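Local coordinates for uncharacterized protein (Bacteroides eggerthii, PDB 4L3R) that is of unknown function but belongs to the DUF4847 family of the calycin clan, and so probably folds as a small antiparallel beta-barrel, at residues M7-D12 against L55-A60; T67-A72 against I79-L84; I93-K98 against S113-V118. All blocks are in the same frame, centred on the assembly; numbering follows the deposited sequence. Where two conformers were deposited one is given.

Contact 1 (M7-D12 against L55-A60)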
HETATM    1  N   MSE B   7      -6.343   2.712  -5.386  1.00 72.38           N
HETATM    2  CA  MSE B   7      -5.781   1.555  -4.689  0.70 70.55           C
HETATM    3  C   MSE B   7      -6.153   0.241  -5.382  1.00 77.09           C
HETATM    4  O   MSE B   7      -5.522  -0.768  -5.085  1.00 77.68           O
HETATM    5  CB  MSE B   7      -6.149   1.546  -3.197  0.70 74.06           C
HETATM    6  CG  MSE B   7      -4.957   1.902  -2.287  0.70 77.83           C
HETATM    7 SE   MSE B   7      -3.877   3.474  -2.833  0.52 79.82          SE
HETATM    8  CE  MSE B   7      -5.335   4.715  -2.847  0.70 78.78           C
ATOM      9  N   GLU B   8      -7.067   0.253  -6.379  1.00 74.90           N
ATOM     10  CA  GLU B   8      -7.343  -0.952  -7.163  1.00 75.70           C
ATOM     11  C   GLU B   8      -6.170  -1.211  -8.137  1.00 75.32           C
ATOM     12  O   GLU B   8      -5.995  -2.342  -8.581  1.00 76.10           O
ATOM     13  CB  GLU B   8      -8.685  -0.827  -7.916  1.00 79.87           C
ATOM     14  CG  GLU B   8      -9.178  -2.108  -8.578  1.00 93.22           C
ATOM     15  CD  GLU B   8      -9.221  -3.359  -7.714  1.00113.45           C
ATOM     16  OE1 GLU B   8      -9.583  -3.249  -6.520  1.00107.35           O
ATOM     17  OE2 GLU B   8      -8.892  -4.452  -8.231  1.00103.70           O
ATOM     18  N   ILE B   9      -5.337  -0.185  -8.419  1.00 67.67           N
ATOM     19  CA  ILE B   9      -4.155  -0.308  -9.277  1.00 63.90           C
ATOM     20  C   ILE B   9      -3.035  -1.065  -8.506  1.00 65.88           C
ATOM     21  O   ILE B   9      -2.249  -1.780  -9.129  1.00 63.86           O
ATOM     22  CB  ILE B   9      -3.702   1.101  -9.777  1.00 65.03           C
ATOM     23  CG1 ILE B   9      -4.816   1.777 -10.618  1.00 66.97           C
ATOM     24  CG2 ILE B   9      -2.428   1.023 -10.593  1.00 62.81           C
ATOM     25  CD1 ILE B   9      -4.638   3.282 -10.800  1.00 73.97           C
ATOM     26  N   PHE B  10      -2.989  -0.922  -7.163  1.00 63.44           N
ATOM     27  CA  PHE B  10      -2.023  -1.595  -6.273  1.00 62.81           C
ATOM     28  C   PHE B  10      -2.506  -2.964  -5.754  1.00 73.38           C
ATOM     29  O   PHE B  10      -1.711  -3.698  -5.157  1.00 74.42           O
ATOM     30  CB  PHE B  10      -1.766  -0.721  -5.027  1.00 63.26           C
ATOM     31  CG  PHE B  10      -0.937   0.514  -5.251  1.00 61.11           C
ATOM     32  CD1 PHE B  10      -1.496   1.651  -5.814  1.00 61.99           C
ATOM     33  CD2 PHE B  10       0.381   0.575  -4.813  1.00 61.33           C
ATOM     34  CE1 PHE B  10      -0.731   2.795  -6.012  1.00 61.09           C
ATOM     35  CE2 PHE B  10       1.138   1.731  -4.995  1.00 62.25           C
ATOM     36  CZ  PHE B  10       0.579   2.829  -5.599  1.00 59.03           C
ATOM     37  N   ASN B  11      -3.803  -3.277  -5.910  1.00 73.74           N
ATOM     38  CA  ASN B  11      -4.426  -4.465  -5.322  1.00 77.95           C
ATOM     39  C   ASN B  11      -3.988  -5.806  -5.959  1.00 84.02           C
ATOM     40  O   ASN B  11      -4.675  -6.338  -6.832  1.00 84.31           O
ATOM     41  CB  ASN B  11      -5.965  -4.328  -5.373  1.00 81.26           C
ATOM     42  CG  ASN B  11      -6.734  -5.295  -4.502  1.00101.09           C
ATOM     43  OD1 ASN B  11      -6.173  -6.080  -3.727  1.00 92.04           O
ATOM     44  ND2 ASN B  11      -8.054  -5.209  -4.569  1.00 96.12           N
ATOM     45  N   ASP B  12      -2.883  -6.380  -5.429  1.00 82.24           N
ATOM     46  CA  ASP B  12      -2.341  -7.702  -5.771  1.00 84.22           C
ATOM     47  C   ASP B  12      -2.467  -8.013  -7.273  1.00 85.71           C
ATOM     48  O   ASP B  12      -3.232  -8.900  -7.676  1.00 88.20           O
ATOM     49  CB  ASP B  12      -3.071  -8.770  -4.916  1.00 91.76           C
ATOM     50  CG  ASP B  12      -2.514 -10.185  -4.983  1.00110.25           C
ATOM     51  OD1 ASP B  12      -1.272 -10.335  -5.074  1.00110.92           O
ATOM     52  OD2 ASP B  12      -3.317 -11.144  -4.902  1.00119.79           O
ATOM     53  N   LEU B  55       4.478  -4.194 -15.172  1.00 47.18           N
ATOM     54  CA  LEU B  55       4.417  -2.969 -14.374  1.00 46.73           C
ATOM     55  C   LEU B  55       3.716  -3.297 -13.058  1.00 52.67           C
ATOM     56  O   LEU B  55       2.700  -3.993 -13.058  1.00 54.00           O
ATOM     57  CB  LEU B  55       3.686  -1.871 -15.174  1.00 46.09           C
ATOM     58  CG  LEU B  55       3.306  -0.568 -14.452  1.00 50.20           C
ATOM     59  CD1 LEU B  55       4.540   0.270 -14.147  1.00 49.60           C
ATOM     60  CD2 LEU B  55       2.364   0.254 -15.312  1.00 51.12           C
ATOM     61  N   ASN B  56       4.293  -2.862 -11.937  1.00 48.25           N
ATOM     62  CA  ASN B  56       3.746  -3.141 -10.615  1.00 48.82           C
ATOM     63  C   ASN B  56       3.717  -1.889  -9.764  1.00 52.18           C
ATOM     64  O   ASN B  56       4.729  -1.199  -9.645  1.00 50.70           O
ATOM     65  CB  ASN B  56       4.599  -4.203  -9.905  1.00 48.30           C
ATOM     66  CG  ASN B  56       4.391  -5.598 -10.414  1.00 62.39           C
ATOM     67  OD1 ASN B  56       5.143  -6.078 -11.260  1.00 59.66           O
ATOM     68  ND2 ASN B  56       3.393  -6.300  -9.891  1.00 50.93           N
ATOM     69  N   PHE B  57       2.564  -1.611  -9.167  1.00 49.95           N
ATOM     70  CA  PHE B  57       2.377  -0.526  -8.214  1.00 50.35           C
ATOM     71  C   PHE B  57       2.441  -1.180  -6.855  1.00 57.28           C
ATOM     72  O   PHE B  57       1.601  -2.029  -6.564  1.00 57.57           O
ATOM     73  CB  PHE B  57       1.047   0.185  -8.458  1.00 51.76           C
ATOM     74  CG  PHE B  57       1.050   0.961  -9.750  1.00 51.47           C
ATOM     75  CD1 PHE B  57       0.787   0.331 -10.956  1.00 53.61           C
ATOM     76  CD2 PHE B  57       1.350   2.310  -9.764  1.00 52.30           C
ATOM     77  CE1 PHE B  57       0.782   1.049 -12.147  1.00 53.52           C
ATOM     78  CE2 PHE B  57       1.340   3.029 -10.956  1.00 54.26           C
ATOM     79  CZ  PHE B  57       1.051   2.396 -12.140  1.00 52.51           C
ATOM     80  N   ASN B  58       3.488  -0.902  -6.074  1.00 56.56           N
ATOM     81  CA  ASN B  58       3.655  -1.543  -4.765  1.00 59.81           C
ATOM     82  C   ASN B  58       3.871  -0.550  -3.658  1.00 66.85           C
ATOM     83  O   ASN B  58       4.333   0.568  -3.894  1.00 65.28           O
ATOM     84  CB  ASN B  58       4.856  -2.499  -4.770  1.00 59.91           C
ATOM     85  CG  ASN B  58       4.912  -3.469  -5.918  1.00 78.79           C
ATOM     86  OD1 ASN B  58       5.835  -3.431  -6.733  1.00 71.64           O
ATOM     87  ND2 ASN B  58       3.960  -4.391  -5.975  1.00 73.35           N
ATOM     88  N   CYS B  59       3.606  -1.015  -2.431  1.00 67.65           N
ATOM     89  CA  CYS B  59       3.850  -0.279  -1.207  1.00 69.67           C
ATOM     90  C   CYS B  59       5.077  -0.904  -0.561  1.00 74.61           C
ATOM     91  O   CYS B  59       5.164  -2.131  -0.490  1.00 75.72           O
ATOM     92  CB  CYS B  59       2.634  -0.312  -0.288  1.00 72.74           C
ATOM     93  SG  CYS B  59       1.435   1.010  -0.605  1.00 76.02           S
ATOM     94  N   ALA B  60       6.044  -0.077  -0.152  1.00 70.64           N
ATOM     95  CA  ALA B  60       7.296  -0.556   0.428  1.00 72.59           C
ATOM     96  C   ALA B  60       7.757   0.333   1.561  1.00 75.27           C
ATOM     97  O   ALA B  60       7.482   1.530   1.545  1.00 72.10           O
ATOM     98  CB  ALA B  60       8.367  -0.599  -0.655  1.00 72.46           C
TER

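Contact 2 (T67-A72 against I79-L84)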
ATOM      1  N   THR B  67       5.650   3.816   1.584  1.00 62.47           N
ATOM      2  CA  THR B  67       5.272   4.657   0.441  1.00 60.73           C
ATOM      3  C   THR B  67       4.917   3.802  -0.776  1.00 61.33           C
ATOM      4  O   THR B  67       5.462   2.717  -0.944  1.00 60.09           O
ATOM      5  CB  THR B  67       6.410   5.638   0.063  1.00 70.06           C
ATOM      6  OG1 THR B  67       7.479   4.911  -0.536  1.00 70.20           O
ATOM      7  CG2 THR B  67       6.926   6.444   1.256  1.00 73.31           C
ATOM      8  N   GLY B  68       4.033   4.327  -1.618  1.00 56.78           N
ATOM      9  CA  GLY B  68       3.649   3.697  -2.874  1.00 54.61           C
ATOM     10  C   GLY B  68       4.653   4.072  -3.950  1.00 57.17           C
ATOM     11  O   GLY B  68       4.979   5.253  -4.099  1.00 55.40           O
ATOM     12  N   THR B  69       5.188   3.070  -4.668  1.00 54.22           N
ATOM     13  CA  THR B  69       6.180   3.270  -5.726  1.00 53.17           C
ATOM     14  C   THR B  69       5.820   2.451  -6.952  1.00 56.27           C
ATOM     15  O   THR B  69       4.897   1.634  -6.905  1.00 56.39           O
ATOM     16  CB  THR B  69       7.592   2.879  -5.242  1.00 60.61           C
ATOM     17  OG1 THR B  69       7.608   1.492  -4.922  1.00 64.71           O
ATOM     18  CG2 THR B  69       8.065   3.701  -4.065  1.00 59.36           C
ATOM     19  N   VAL B  70       6.562   2.666  -8.043  1.00 51.04           N
ATOM     20  CA  VAL B  70       6.375   1.940  -9.295  1.00 49.47           C
ATOM     21  C   VAL B  70       7.613   1.113  -9.589  1.00 50.95           C
ATOM     22  O   VAL B  70       8.737   1.606  -9.476  1.00 49.69           O
ATOM     23  CB  VAL B  70       6.058   2.896 -10.475  1.00 52.71           C
ATOM     24  CG1 VAL B  70       6.293   2.223 -11.828  1.00 52.78           C
ATOM     25  CG2 VAL B  70       4.633   3.369 -10.394  1.00 52.68           C
ATOM     26  N   SER B  71       7.388  -0.127 -10.013  1.00 46.67           N
ATOM     27  CA  SER B  71       8.427  -1.040 -10.471  1.00 47.04           C
ATOM     28  C   SER B  71       8.011  -1.559 -11.840  1.00 49.68           C
ATOM     29  O   SER B  71       6.824  -1.744 -12.085  1.00 48.97           O
ATOM     30  CB  SER B  71       8.628  -2.193  -9.490  1.00 51.61           C
ATOM     31  OG  SER B  71       9.301  -1.766  -8.319  1.00 62.38           O
ATOM     32  N   ALA B  72       8.964  -1.766 -12.731  1.00 46.62           N
ATOM     33  CA  ALA B  72       8.663  -2.291 -14.053  1.00 45.92           C
ATOM     34  C   ALA B  72       9.828  -3.086 -14.582  1.00 51.45           C
ATOM     35  O   ALA B  72      10.980  -2.845 -14.217  1.00 52.13           O
ATOM     36  CB  ALA B  72       8.321  -1.165 -15.017  1.00 44.53           C
ATOM     37  N   ILE B  79      13.008  -0.996 -13.686  1.00 49.73           N
ATOM     38  CA  ILE B  79      12.687   0.212 -12.938  1.00 48.64           C
ATOM     39  C   ILE B  79      12.353  -0.320 -11.544  1.00 52.59           C
ATOM     40  O   ILE B  79      11.477  -1.176 -11.437  1.00 51.79           O
ATOM     41  CB  ILE B  79      11.549   1.033 -13.590  1.00 49.34           C
ATOM     42  CG1 ILE B  79      11.977   1.509 -14.997  1.00 48.80           C
ATOM     43  CG2 ILE B  79      11.144   2.216 -12.686  1.00 49.61           C
ATOM     44  CD1 ILE B  79      10.882   2.189 -15.789  1.00 51.70           C
ATOM     45  N   SER B  80      13.094   0.093 -10.512  1.00 50.87           N
ATOM     46  CA  SER B  80      12.895  -0.417  -9.150  1.00 53.29           C
ATOM     47  C   SER B  80      12.553   0.701  -8.178  1.00 60.70           C
ATOM     48  O   SER B  80      13.379   1.588  -7.937  1.00 62.58           O
ATOM     49  CB  SER B  80      14.146  -1.142  -8.663  1.00 59.24           C
ATOM     50  OG  SER B  80      14.423  -2.243  -9.515  1.00 72.72           O
ATOM     51  N   ASP B  81      11.344   0.638  -7.606  1.00 57.33           N
ATOM     52  CA  ASP B  81      10.820   1.587  -6.624  1.00 58.01           C
ATOM     53  C   ASP B  81      10.979   3.046  -7.091  1.00 59.05           C
ATOM     54  O   ASP B  81      11.474   3.891  -6.338  1.00 58.95           O
ATOM     55  CB  ASP B  81      11.482   1.371  -5.240  1.00 63.83           C
ATOM     56  CG  ASP B  81      11.144   0.043  -4.569  1.00 82.60           C
ATOM     57  OD1 ASP B  81       9.960  -0.382  -4.643  1.00 82.94           O
ATOM     58  OD2 ASP B  81      12.035  -0.528  -3.898  1.00 94.42           O
ATOM     59  N   ALA B  82      10.542   3.340  -8.344  1.00 53.06           N
ATOM     60  CA  ALA B  82      10.584   4.711  -8.854  1.00 51.69           C
ATOM     61  C   ALA B  82       9.616   5.584  -8.026  1.00 55.17           C
ATOM     62  O   ALA B  82       8.584   5.087  -7.547  1.00 54.14           O
ATOM     63  CB  ALA B  82      10.215   4.748 -10.332  1.00 50.22           C
ATOM     64  N   ILE B  83       9.961   6.871  -7.833  1.00 51.86           N
ATOM     65  CA  ILE B  83       9.129   7.792  -7.054  1.00 51.14           C
ATOM     66  C   ILE B  83       7.838   8.035  -7.830  1.00 51.76           C
ATOM     67  O   ILE B  83       7.886   8.414  -8.995  1.00 49.01           O
ATOM     68  CB  ILE B  83       9.871   9.112  -6.731  1.00 56.70           C
ATOM     69  CG1 ILE B  83      11.123   8.851  -5.858  1.00 59.41           C
ATOM     70  CG2 ILE B  83       8.926  10.105  -6.024  1.00 58.31           C
ATOM     71  CD1 ILE B  83      12.209   9.920  -6.002  1.00 71.82           C
ATOM     72  N   LEU B  84       6.689   7.799  -7.180  1.00 49.16           N
ATOM     73  CA  LEU B  84       5.379   7.920  -7.795  1.00 47.33           C
ATOM     74  C   LEU B  84       4.565   9.068  -7.203  1.00 52.76           C
ATOM     75  O   LEU B  84       4.485   9.223  -5.989  1.00 54.07           O
ATOM     76  CB  LEU B  84       4.608   6.600  -7.600  1.00 46.14           C
ATOM     77  CG  LEU B  84       3.135   6.570  -8.066  1.00 50.09           C
ATOM     78  CD1 LEU B  84       3.033   6.676  -9.571  1.00 49.04           C
ATOM     79  CD2 LEU B  84       2.435   5.341  -7.542  1.00 51.38           C
TER
HETATM   80  O   HOH W   1       3.218   7.512  -4.144  1.00 47.89           O
HETATM   81  O   HOH W   2       6.843   7.185  -4.358  1.00 48.06           O

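Contact 3 (I93-K98 against S113-V118)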
ATOM      1  N   ILE B  93      -0.576  11.345 -13.106  1.00 53.79           N
ATOM      2  CA  ILE B  93       0.443  10.399 -12.661  1.00 50.88           C
ATOM      3  C   ILE B  93       1.810  10.880 -13.125  1.00 55.24           C
ATOM      4  O   ILE B  93       1.930  11.423 -14.216  1.00 54.64           O
ATOM      5  CB  ILE B  93       0.162   8.942 -13.134  1.00 51.14           C
ATOM      6  CG1 ILE B  93       1.202   7.961 -12.539  1.00 48.84           C
ATOM      7  CG2 ILE B  93       0.129   8.851 -14.671  1.00 50.65           C
ATOM      8  CD1 ILE B  93       0.895   6.543 -12.716  1.00 47.68           C
ATOM      9  N   SER B  94       2.831  10.675 -12.296  1.00 52.37           N
ATOM     10  CA  SER B  94       4.205  11.024 -12.636  1.00 52.99           C
ATOM     11  C   SER B  94       5.139   9.943 -12.037  1.00 54.28           C
ATOM     12  O   SER B  94       4.952   9.545 -10.888  1.00 53.36           O
ATOM     13  CB  SER B  94       4.529  12.439 -12.151  1.00 60.34           C
ATOM     14  OG  SER B  94       5.751  12.549 -11.438  1.00 73.77           O
ATOM     15  N   ILE B  95       6.074   9.425 -12.849  1.00 49.20           N
ATOM     16  CA  ILE B  95       7.044   8.402 -12.449  1.00 48.00           C
ATOM     17  C   ILE B  95       8.422   9.018 -12.622  1.00 52.47           C
ATOM     18  O   ILE B  95       8.744   9.449 -13.723  1.00 52.11           O
ATOM     19  CB  ILE B  95       6.874   7.101 -13.294  1.00 49.57           C
ATOM     20  CG1 ILE B  95       5.464   6.486 -13.081  1.00 48.82           C
ATOM     21  CG2 ILE B  95       8.002   6.071 -12.965  1.00 49.03           C
ATOM     22  CD1 ILE B  95       5.053   5.380 -14.106  1.00 51.56           C
ATOM     23  N   SER B  96       9.227   9.071 -11.554  1.00 50.82           N
ATOM     24  CA  SER B  96      10.558   9.677 -11.588  1.00 52.77           C
ATOM     25  C   SER B  96      11.635   8.690 -11.145  1.00 56.15           C
ATOM     26  O   SER B  96      11.431   7.937 -10.195  1.00 54.60           O
ATOM     27  CB  SER B  96      10.596  10.901 -10.675  1.00 59.45           C
ATOM     28  OG  SER B  96       9.604  11.842 -11.049  1.00 72.57           O
ATOM     29  N   GLY B  97      12.786   8.761 -11.801  1.00 54.29           N
ATOM     30  CA  GLY B  97      13.939   7.916 -11.511  1.00 55.26           C
ATOM     31  C   GLY B  97      14.689   7.541 -12.769  1.00 59.79           C
ATOM     32  O   GLY B  97      14.574   8.217 -13.796  1.00 58.62           O
ATOM     33  N   LYS B  98      15.462   6.457 -12.695  1.00 58.12           N
ATOM     34  CA  LYS B  98      16.231   5.961 -13.839  1.00 58.80           C
ATOM     35  C   LYS B  98      16.205   4.443 -13.862  1.00 60.83           C
ATOM     36  O   LYS B  98      16.144   3.802 -12.809  1.00 62.00           O
ATOM     37  CB  LYS B  98      17.678   6.488 -13.828  1.00 65.07           C
ATOM     38  CG  LYS B  98      18.391   6.374 -12.491  1.00 83.29           C
ATOM     39  CD  LYS B  98      19.844   6.821 -12.592  1.00 98.59           C
ATOM     40  CE  LYS B  98      20.500   6.893 -11.235  1.00114.74           C
ATOM     41  NZ  LYS B  98      21.934   7.265 -11.332  1.00127.40           N
ATOM     42  N   SER B 113      11.436   4.402 -21.712  1.00 51.88           N
ATOM     43  CA  SER B 113      11.378   5.865 -21.872  1.00 51.86           C
ATOM     44  C   SER B 113       9.985   6.419 -21.621  1.00 51.93           C
ATOM     45  O   SER B 113       9.851   7.469 -21.002  1.00 52.64           O
ATOM     46  CB  SER B 113      11.824   6.291 -23.273  1.00 56.50           C
ATOM     47  OG  SER B 113      13.233   6.228 -23.389  1.00 70.83           O
ATOM     48  N   GLY B 114       8.977   5.737 -22.151  1.00 45.96           N
ATOM     49  CA  GLY B 114       7.590   6.149 -22.025  1.00 44.99           C
ATOM     50  C   GLY B 114       7.091   6.187 -20.598  1.00 48.73           C
ATOM     51  O   GLY B 114       6.318   7.081 -20.248  1.00 48.29           O
ATOM     52  N   LEU B 115       7.532   5.234 -19.755  1.00 45.08           N
ATOM     53  CA  LEU B 115       7.098   5.187 -18.351  1.00 43.97           C
ATOM     54  C   LEU B 115       7.559   6.408 -17.568  1.00 49.47           C
ATOM     55  O   LEU B 115       6.775   6.932 -16.786  1.00 49.22           O
ATOM     56  CB  LEU B 115       7.556   3.902 -17.662  1.00 42.93           C
ATOM     57  CG  LEU B 115       6.731   2.672 -18.031  1.00 46.53           C
ATOM     58  CD1 LEU B 115       7.471   1.413 -17.659  1.00 45.88           C
ATOM     59  CD2 LEU B 115       5.354   2.685 -17.337  1.00 47.18           C
ATOM     60  N   PHE B 116       8.772   6.919 -17.822  1.00 47.05           N
ATOM     61  CA  PHE B 116       9.244   8.113 -17.112  1.00 47.13           C
ATOM     62  C   PHE B 116       8.614   9.407 -17.655  1.00 52.52           C
ATOM     63  O   PHE B 116       8.779  10.448 -17.021  1.00 54.51           O
ATOM     64  CB  PHE B 116      10.776   8.209 -17.166  1.00 48.91           C
ATOM     65  CG  PHE B 116      11.463   7.132 -16.356  1.00 48.64           C
ATOM     66  CD1 PHE B 116      11.320   7.080 -14.972  1.00 49.82           C
ATOM     67  CD2 PHE B 116      12.305   6.207 -16.969  1.00 49.29           C
ATOM     68  CE1 PHE B 116      11.951   6.087 -14.228  1.00 50.16           C
ATOM     69  CE2 PHE B 116      12.951   5.223 -16.217  1.00 51.36           C
ATOM     70  CZ  PHE B 116      12.762   5.164 -14.854  1.00 48.87           C
ATOM     71  N   ASN B 117       7.905   9.352 -18.811  1.00 47.59           N
ATOM     72  CA  ASN B 117       7.240  10.500 -19.411  1.00 48.62           C
ATOM     73  C   ASN B 117       5.717  10.445 -19.236  1.00 53.17           C
ATOM     74  O   ASN B 117       5.026  11.242 -19.878  1.00 55.39           O
ATOM     75  CB  ASN B 117       7.591  10.596 -20.915  1.00 48.59           C
ATOM     76  CG  ASN B 117       9.032  10.948 -21.187  1.00 64.46           C
ATOM     77  OD1 ASN B 117       9.629  11.778 -20.501  1.00 63.05           O
ATOM     78  ND2 ASN B 117       9.605  10.387 -22.242  1.00 57.42           N
ATOM     79  N   VAL B 118       5.173   9.555 -18.373  1.00 48.16           N
ATOM     80  CA  VAL B 118       3.720   9.528 -18.143  1.00 48.44           C
ATOM     81  C   VAL B 118       3.286  10.831 -17.462  1.00 54.10           C
ATOM     82  O   VAL B 118       4.062  11.405 -16.695  1.00 54.47           O
ATOM     83  CB  VAL B 118       3.198   8.304 -17.337  1.00 50.84           C
ATOM     84  CG1 VAL B 118       3.460   7.004 -18.083  1.00 48.49           C
ATOM     85  CG2 VAL B 118       3.754   8.259 -15.903  1.00 50.50           C
TER
HETATM   86  O   HOH W   3       6.339  10.893 -15.400  1.00 47.32           O
HETATM   87  O   HOH W   4      10.254  11.295 -14.907  1.00 63.35           O

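Contact 1 (M7-D12 against L55-A60)
Phe57, on strand 54-61, meets the end of helix 4-10 with almost every atom of its side chain. Its CB stands over the middle of the Phe10 ring, 3.6 Å from the ring centroid and only 6° off the normal, a CH-pi contact. Beyond CB, chi1 of -69° sets CG beside the backbone N, 3.6 Å from Ile9 CG2, and lays the ring alongside the helix. There CD1 takes the closest touch, 3.3 Å from Ile9 CG2, and CE1 follows at 3.6 Å from the same methyl, which covers one face off-centre toward the rim. CZ, at the tip, is still 4.0 Å from Ile9 CG2, while CE2 faces Val70. An edge of Phe57 is turned to the face of Phe10, with centroids 5.7 Å apart and planes at 62°: a T-shaped pair. Flat rings suit this place: Phe57 offers a face to Ile9 and an edge to Phe10, while Phe10 turns its face to Phe57 and its edge to the strand backbone, CE2 lying 3.6 Å from Asn58 O. Cys59 SG approaches obliquely, 5.1 Å from the Phe10 centroid. That sulfur forms a disulfide with Cys59 of the second subunit, so the contact borders the dimer interface. A short N-terminal helix packed by apolar side chains against the beta-barrel is consistent with a lipocalin-like calycin fold.

Contact 2 (T67-A72 against I79-L84)
Val70 pairs with Ala82, and Ala72 with Ile79, in the ladder of an antiparallel beta hairpin formed by strands 66-73 and 78-87, interrupted by a G1 beta bulge. Both are hydrogen-bonded pairs; Ala82 N reaches Val70 O at 2.7 Å and Ile79 N reaches Ala72 O at 2.8 Å. Between them Asp81 is the extra residue, sharing Val70 with Ala82, and its backbone takes the left-handed conformation that such a bulge needs; glycine is most common here, but aspartate tolerates it better than most residues. Its N-H is used by Ser71 OG, 3.2 Å away and nearly straight at 175°: with chi1 of -74° the hydroxyl leans over the bulge, a task a small polar side chain can do. On the same face, two residues back along the strand, Thr69 OG1 lies 3.0 Å from Asp81 OD1. Past Ala82 the strands splay, and one water joins Gly68 O to Leu84 N while another joins Gly68 O to Leu84 O. Leu84 still turns its CD1 onto Val70 CG2, 3.8 Å away. Val70, Ala72, Ile79 and Ala82 share an apolar face: Val70 packs on Phe57 of strand 54-61, Ala82 on Ile95 of strand 92-96, and Ile79 against helix 106-116.

Contact 3 (I93-K98 against S113-V118)
Ile95 CG1 and Phe116 CG both lie beside their backbone N (chi1 -61° and -69°), which sends the isoleucine toward the helix end and swings the phenyl ring out past the end of strand 92-96, against Gly97 and Lys98. An extended chi2 of 167° then drives Ile95 CD1 between Val118 CG2, at 3.6 Å, and Leu115 CD2, while its CG2 branch rests against Phe116 CD1. Gly97 O is 3.4 Å from Phe116 CE1, above one face of the ring toward the rim, and Ile95 O is met at the edge. Gly97 adopts backbone angles that a CB would forbid. With an alanine in place of Phe116, a gap would probably open beneath Gly97 and Lys98, and Ile95 CG2 and Ile79 would lose an apolar neighbour. The backbones come close but turn carbonyl oxygens toward each other instead of pairing. Ile95 O and Phe116 O are reconciled by a water that donates to each at 2.7 Å, and a second water accepts from Ile95 N at 3.0 Å and sits 2.7 Å from Val118 O. Just beyond, Ile93 bonds through its backbone to Phe119, so the sheet's two outermost strands, 92-96 and 118-123, meet, the closure expected of a calycin-like barrel.

In the fold
Contact 2 holds two sequence-adjacent strands by their backbones, whereas contacts 1 and 3 bring helix ends against strands through side chains, aided in contact 3 by bridging waters. All three reach the same sheet. Contact 1 connects to contact 2 through neighbouring strands 54-61 and 66-73, and Ile83 O with Ser96 N probably bonds contact 2 to contact 3. Contact 2 is largely buried; the other two are partly buried, and contact 1 touches no exposed residue, whereas contact 3 runs out to exposed Gly97 and Lys98. Phe57, Val70, Ile95 and Leu115 belong to one continuous apolar interior. Contacts 1 and 2 also border the second subunit, while contact 3 lies clear of it.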